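Local atomic coordinates of RE68036p (Drosophila melanogaster, PDB entry 1SQH), a protein that is of unknown function but may act as an N-acyltransferase that uses glycine as its acceptor. Residues A[90-95]-A[121-126]; A[148-153]-A[294-299]. All blocks are in the same frame, centred on the assembly; numbering follows the deposited sequence.

Interactions 1 and 2 are two junctions of one mixed sheet, centres about 10 Å apart, connected by strand 289-299: its segment 294-299 pairs with 148-153 on one flank and with 121-126 on the other. Two bonds mark that seam: Ile297 N to Leu124 O at 2.8 Å and Lys298 NZ to Gly121 O at 2.6 Å. Thr125 CG2 packs 3.4 Å from Trp296 NE1. Strand 289-299 lies between 123-128 and 147-157, and 147-157 between 289-299 and 268-273, consistent with two acetyltransferase-like halves each inserting its final strand in the other's sheet. Interaction 1 matches the splayed pair beside which acyl-CoA sits in GNAT relatives; whether this half binds a cofactor is not established.

Interaction 1: A[90-95]-A[121-126]; sequences VQSVSF and GALLTN
Three backbone bonds join Gln91 and Val93 to Leu123 and Thr125 in parallel register. Leu123 N gives to Gln91 O at 2.6 Å, Val93 N to Leu123 O at 2.7 Å, and Thr125 N to Val93 O at 2.8 Å. CA-H...O contacts, among them Ser92 CA to Leu123 O, accompany them. The strands, whose axes differ by 33°, then part: the CA-CA separation grows from 4.5 Å at Ser92-Leu123 to 5.4 Å at Ser94-Thr125. A water replaces the next direct bond, accepting from Phe95 N at 2.9 Å and probably donating to Thr125 O, while lying over the centre of one face of the Phe95 ring. Helix 104-112 links the strands in a beta-alpha-beta unit, and such a splayed parallel pair is consistent with the GNAT fold, of which it is a hallmark.

Side-chain polar contacts gather at the opening. Asn126 ND2 donates to Ser94 OG at 2.8 Å, the hydroxyl lying in the amide plane; Ser94 OG points there because it is anti to the backbone N (chi1 176°), and it also bonds Tyr82. Asn126 OD1 accepts from Thr125 OG1 at 2.8 Å, from above its carbonyl plane, so both ends of the amide are held. An alanine at Asn126 would lose both bonds, probably leaving Ser94 OG without its amide donor and Thr125 OG1 freer to turn.

Apolar touches are sparser: Val90 CG2 meets Leu123 CB, and Val93 CB meets Leu124 CD1.

Interaction 2: A[148-153]-A[294-299]; sequences QPRQCF and NEWIKL
Gln148 and Lys298 open the antiparallel ladder as a hydrogen-bonded pair: Gln148 N reaches Lys298 O at 2.8 Å, while Lys298 N returns to Gln148 O from above the carbonyl plane. Their side chains run alongside each other, Gln148 NE2 lying 3.4 Å from Lys298 CG, and the ammonium goes on to Gly121 O. Pro149, which has no N-H, occupies a non-hydrogen-bonded position opposite Ile297; its CB touches Glu295 OE1 at 3.5 Å.

Arg150 pairs with Trp296 by two backbone bonds. Its CG sits between the backbone N and the carbonyl carbon (chi1 60°), and the chain then extends to carry the guanidinium across the base of the indole. Trp296 CB lies 3.8 Å above the centre of one guanidinium face, the guanidinium and indole planes are 27° apart, and NH2 comes obliquely to 3.6 Å from Trp296 CD1. NH2 also forms a salt bridge with Glu196, which, with Trp296 CB against one face, would limit how the group can turn.

Gln151 bends at its second torsion, bringing NE2 to Glu295 OE2 at 3.1 Å, on the anti side and well out of the carboxylate plane but in the plane of Gln151's own amide; Glu295 OE1 is salt-bridged to Lys136. Cys152 bonds Asn294 through both backbone polar groups; its SG lies 3.6 Å from Trp296 CE3 and approaches the six-membered ring obliquely, 4.5 Å from its centroid and 47° off the ring normal.

Strand 268-273 lies beyond 148-153, its Trp271 meeting Trp296 edge-to-face; strand 123-128 flanks 294-299, and helix 129-141 covers the face carrying Gln151, Glu295 and Ile297.

Interaction 1: A[90-95]-A[121-126]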
loop_
_atom_site.group_PDB
_atom_site.type_symbol
_atom_site.label_atom_id
_atom_site.label_comp_id
_atom_site.label_asym_id
_atom_site.label_seq_id
_atom_site.Cartn_x
_atom_site.Cartn_y
_atom_site.Cartn_z
ATOM N N VAL A 90 -10.172 -7.165 -7.158
ATOM C CA VAL A 90 -11.417 -6.679 -6.570
ATOM C C VAL A 90 -11.299 -5.156 -6.445
ATOM O O VAL A 90 -10.375 -4.549 -6.991
ATOM C CB VAL A 90 -11.657 -7.258 -5.161
ATOM C CG1 VAL A 90 -11.715 -8.767 -5.225
ATOM C CG2 VAL A 90 -10.557 -6.805 -4.215
ATOM N N GLN A 91 -12.242 -4.543 -5.738
ATOM C CA GLN A 91 -12.213 -3.102 -5.534
ATOM C C GLN A 91 -11.618 -2.857 -4.150
ATOM O O GLN A 91 -11.977 -3.529 -3.177
ATOM C CB GLN A 91 -13.635 -2.509 -5.606
ATOM C CG GLN A 91 -13.697 -0.985 -5.395
ATOM C CD GLN A 91 -15.117 -0.460 -5.182
ATOM O OE1 GLN A 91 -15.791 -0.816 -4.206
ATOM N NE2 GLN A 91 -15.573 0.397 -6.094
ATOM N N SER A 92 -10.690 -1.912 -4.071
ATOM C CA SER A 92 -10.070 -1.572 -2.799
ATOM C C SER A 92 -10.478 -0.147 -2.463
ATOM O O SER A 92 -10.428 0.736 -3.323
ATOM C CB SER A 92 -8.549 -1.678 -2.901
ATOM O OG SER A 92 -8.156 -3.027 -3.081
ATOM N N VAL A 93 -10.890 0.061 -1.217
ATOM C CA VAL A 93 -11.330 1.372 -0.768
ATOM C C VAL A 93 -10.496 1.900 0.390
ATOM O O VAL A 93 -10.169 1.173 1.331
ATOM C CB VAL A 93 -12.822 1.347 -0.309
ATOM C CG1 VAL A 93 -13.292 2.750 0.020
ATOM C CG2 VAL A 93 -13.700 0.744 -1.392
ATOM N N SER A 94 -10.142 3.174 0.295
ATOM C CA SER A 94 -9.389 3.860 1.340
ATOM C C SER A 94 -10.180 5.122 1.642
ATOM O O SER A 94 -10.820 5.679 0.752
ATOM C CB SER A 94 -7.988 4.252 0.857
ATOM O OG SER A 94 -7.314 5.005 1.856
ATOM N N PHE A 95 -10.143 5.572 2.889
ATOM C CA PHE A 95 -10.867 6.778 3.254
ATOM C C PHE A 95 -10.415 7.346 4.592
ATOM O O PHE A 95 -9.889 6.631 5.446
ATOM C CB PHE A 95 -12.370 6.495 3.298
ATOM C CG PHE A 95 -12.756 5.415 4.270
ATOM C CD1 PHE A 95 -12.872 5.686 5.629
ATOM C CD2 PHE A 95 -12.979 4.113 3.825
ATOM C CE1 PHE A 95 -13.216 4.673 6.535
ATOM C CE2 PHE A 95 -13.321 3.098 4.722
ATOM C CZ PHE A 95 -13.436 3.383 6.078
ATOM N N GLY A 121 -17.134 -8.435 -2.731
ATOM C CA GLY A 121 -15.803 -8.687 -2.206
ATOM C C GLY A 121 -14.843 -7.510 -2.109
ATOM O O GLY A 121 -13.626 -7.702 -2.179
ATOM N N ALA A 122 -15.366 -6.299 -1.934
ATOM C CA ALA A 122 -14.515 -5.110 -1.839
ATOM C C ALA A 122 -13.542 -5.179 -0.662
ATOM O O ALA A 122 -13.889 -5.665 0.415
ATOM C CB ALA A 122 -15.380 -3.858 -1.717
ATOM N N LEU A 123 -12.324 -4.686 -0.867
ATOM C CA LEU A 123 -11.321 -4.691 0.201
ATOM C C LEU A 123 -11.120 -3.291 0.788
ATOM O O LEU A 123 -10.796 -2.340 0.069
ATOM C CB LEU A 123 -9.990 -5.220 -0.334
ATOM C CG LEU A 123 -8.795 -5.166 0.626
ATOM C CD1 LEU A 123 -9.061 -6.037 1.838
ATOM C CD2 LEU A 123 -7.529 -5.626 -0.099
ATOM N N LEU A 124 -11.332 -3.168 2.092
ATOM C CA LEU A 124 -11.161 -1.901 2.789
ATOM C C LEU A 124 -9.716 -1.850 3.304
ATOM O O LEU A 124 -9.351 -2.589 4.224
ATOM C CB LEU A 124 -12.152 -1.812 3.960
ATOM C CG LEU A 124 -13.594 -1.356 3.665
ATOM C CD1 LEU A 124 -14.036 -1.829 2.291
ATOM C CD2 LEU A 124 -14.533 -1.860 4.761
ATOM N N THR A 125 -8.905 -0.973 2.712
ATOM C CA THR A 125 -7.486 -0.854 3.082
ATOM C C THR A 125 -7.141 0.269 4.063
ATOM O O THR A 125 -7.773 1.332 4.072
ATOM C CB THR A 125 -6.609 -0.667 1.819
ATOM O OG1 THR A 125 -6.925 0.585 1.194
ATOM C CG2 THR A 125 -6.855 -1.799 0.825
ATOM N N ASN A 126 -6.113 0.032 4.870
ATOM C CA ASN A 126 -5.647 1.008 5.863
ATOM C C ASN A 126 -6.766 1.747 6.610
ATOM O O ASN A 126 -6.774 2.979 6.669
ATOM C CB ASN A 126 -4.685 2.030 5.208
ATOM C CG ASN A 126 -5.184 2.548 3.863
ATOM O OD1 ASN A 126 -5.034 1.884 2.819
ATOM N ND2 ASN A 126 -5.790 3.735 3.876
HETATM O O HOH W 1 -9.457 3.723 5.016
#

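Interaction 2: A[148-153]-A[294-299]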
loop_
_atom_site.group_PDB
_atom_site.type_symbol
_atom_site.label_atom_id
_atom_site.label_comp_id
_atom_site.label_asym_id
_atom_site.label_seq_id
_atom_site.Cartn_x
_atom_site.Cartn_y
_atom_site.Cartn_z
ATOM N N GLN A 148 -13.541 -10.749 6.772
ATOM C CA GLN A 148 -12.215 -11.237 7.160
ATOM C C GLN A 148 -11.306 -10.044 7.462
ATOM O O GLN A 148 -10.614 -9.537 6.582
ATOM C CB GLN A 148 -11.603 -12.071 6.026
ATOM C CG GLN A 148 -12.363 -13.346 5.706
ATOM C CD GLN A 148 -12.021 -13.918 4.336
ATOM O OE1 GLN A 148 -12.471 -15.007 3.981
ATOM N NE2 GLN A 148 -11.234 -13.180 3.557
ATOM N N PRO A 149 -11.311 -9.573 8.711
ATOM C CA PRO A 149 -10.464 -8.432 9.061
ATOM C C PRO A 149 -9.114 -8.879 9.612
ATOM O O PRO A 149 -8.994 -9.984 10.145
ATOM C CB PRO A 149 -11.303 -7.712 10.114
ATOM C CG PRO A 149 -11.888 -8.864 10.872
ATOM C CD PRO A 149 -12.283 -9.858 9.785
ATOM N N ARG A 150 -8.098 -8.032 9.474
ATOM C CA ARG A 150 -6.781 -8.351 10.015
ATOM C C ARG A 150 -6.062 -7.076 10.410
ATOM O O ARG A 150 -6.122 -6.072 9.703
ATOM C CB ARG A 150 -5.934 -9.145 9.011
ATOM C CG ARG A 150 -5.658 -8.444 7.696
ATOM C CD ARG A 150 -4.994 -9.402 6.718
ATOM N NE ARG A 150 -5.220 -9.008 5.329
ATOM C CZ ARG A 150 -4.416 -8.213 4.633
ATOM N NH1 ARG A 150 -3.316 -7.721 5.196
ATOM N NH2 ARG A 150 -4.712 -7.920 3.374
ATOM N N GLN A 151 -5.390 -7.123 11.552
ATOM C CA GLN A 151 -4.660 -5.968 12.055
ATOM C C GLN A 151 -3.260 -5.864 11.456
ATOM O O GLN A 151 -2.516 -6.844 11.383
ATOM C CB GLN A 151 -4.565 -6.040 13.574
ATOM C CG GLN A 151 -5.918 -6.109 14.260
ATOM C CD GLN A 151 -6.086 -5.052 15.345
ATOM O OE1 GLN A 151 -5.240 -4.912 16.241
ATOM N NE2 GLN A 151 -7.184 -4.308 15.271
ATOM N N CYS A 152 -2.911 -4.658 11.027
ATOM C CA CYS A 152 -1.607 -4.418 10.438
ATOM C C CYS A 152 -0.885 -3.286 11.163
ATOM O O CYS A 152 -1.506 -2.304 11.575
ATOM C CB CYS A 152 -1.767 -4.077 8.956
ATOM S SG CYS A 152 -2.630 -5.367 8.023
ATOM N N PHE A 153 0.424 -3.440 11.350
ATOM C CA PHE A 153 1.204 -2.395 12.001
ATOM C C PHE A 153 1.833 -1.517 10.928
ATOM O O PHE A 153 2.396 -2.022 9.943
ATOM C CB PHE A 153 2.338 -2.969 12.873
ATOM C CG PHE A 153 1.871 -3.760 14.071
ATOM C CD1 PHE A 153 0.620 -3.529 14.647
ATOM C CD2 PHE A 153 2.706 -4.725 14.644
ATOM C CE1 PHE A 153 0.208 -4.249 15.776
ATOM C CE2 PHE A 153 2.305 -5.449 15.771
ATOM C CZ PHE A 153 1.049 -5.206 16.334
ATOM N N ASN A 294 -3.720 -0.254 11.876
ATOM C CA ASN A 294 -4.877 -0.121 11.005
ATOM C C ASN A 294 -5.398 -1.497 10.668
ATOM O O ASN A 294 -4.719 -2.498 10.893
ATOM C CB ASN A 294 -4.476 0.577 9.705
ATOM C CG ASN A 294 -4.676 2.082 9.751
ATOM O OD1 ASN A 294 -4.738 2.685 10.827
ATOM N ND2 ASN A 294 -4.761 2.702 8.574
ATOM N N GLU A 295 -6.604 -1.553 10.125
ATOM C CA GLU A 295 -7.155 -2.838 9.732
ATOM C C GLU A 295 -7.366 -2.899 8.228
ATOM O O GLU A 295 -7.582 -1.883 7.569
ATOM C CB GLU A 295 -8.484 -3.124 10.458
ATOM C CG GLU A 295 -8.320 -3.863 11.781
ATOM C CD GLU A 295 -9.646 -4.178 12.464
ATOM O OE1 GLU A 295 -10.566 -4.686 11.794
ATOM O OE2 GLU A 295 -9.769 -3.929 13.679
ATOM N N TRP A 296 -7.235 -4.104 7.691
ATOM C CA TRP A 296 -7.481 -4.359 6.283
ATOM C C TRP A 296 -8.726 -5.234 6.389
ATOM O O TRP A 296 -8.675 -6.336 6.939
ATOM C CB TRP A 296 -6.326 -5.129 5.665
ATOM C CG TRP A 296 -5.526 -4.318 4.690
ATOM C CD1 TRP A 296 -5.519 -4.448 3.331
ATOM C CD2 TRP A 296 -4.606 -3.258 5.000
ATOM N NE1 TRP A 296 -4.650 -3.538 2.771
ATOM C CE2 TRP A 296 -4.077 -2.796 3.774
ATOM C CE3 TRP A 296 -4.179 -2.655 6.194
ATOM C CZ2 TRP A 296 -3.133 -1.752 3.706
ATOM C CZ3 TRP A 296 -3.235 -1.611 6.123
ATOM C CH2 TRP A 296 -2.727 -1.178 4.886
ATOM N N ILE A 297 -9.852 -4.731 5.904
ATOM C CA ILE A 297 -11.090 -5.482 6.012
ATOM C C ILE A 297 -11.545 -6.050 4.681
ATOM O O ILE A 297 -12.032 -5.319 3.816
ATOM C CB ILE A 297 -12.204 -4.601 6.586
ATOM C CG1 ILE A 297 -11.722 -3.951 7.893
ATOM C CG2 ILE A 297 -13.438 -5.434 6.831
ATOM C CD1 ILE A 297 -12.737 -3.034 8.557
ATOM N N LYS A 298 -11.373 -7.356 4.519
ATOM C CA LYS A 298 -11.781 -8.029 3.296
ATOM C C LYS A 298 -13.224 -8.509 3.448
ATOM O O LYS A 298 -13.529 -9.316 4.331
ATOM C CB LYS A 298 -10.851 -9.215 3.027
ATOM C CG LYS A 298 -11.288 -10.154 1.915
ATOM C CD LYS A 298 -11.409 -9.461 0.568
ATOM C CE LYS A 298 -11.758 -10.480 -0.514
ATOM N NZ LYS A 298 -12.170 -9.858 -1.803
ATOM N N LEU A 299 -14.106 -7.984 2.600
ATOM C CA LEU A 299 -15.519 -8.368 2.602
ATOM C C LEU A 299 -15.690 -9.560 1.662
ATOM O O LEU A 299 -15.233 -9.517 0.519
ATOM C CB LEU A 299 -16.384 -7.201 2.113
ATOM C CG LEU A 299 -16.856 -6.140 3.118
ATOM C CD1 LEU A 299 -15.763 -5.815 4.100
ATOM C CD2 LEU A 299 -17.302 -4.895 2.367
#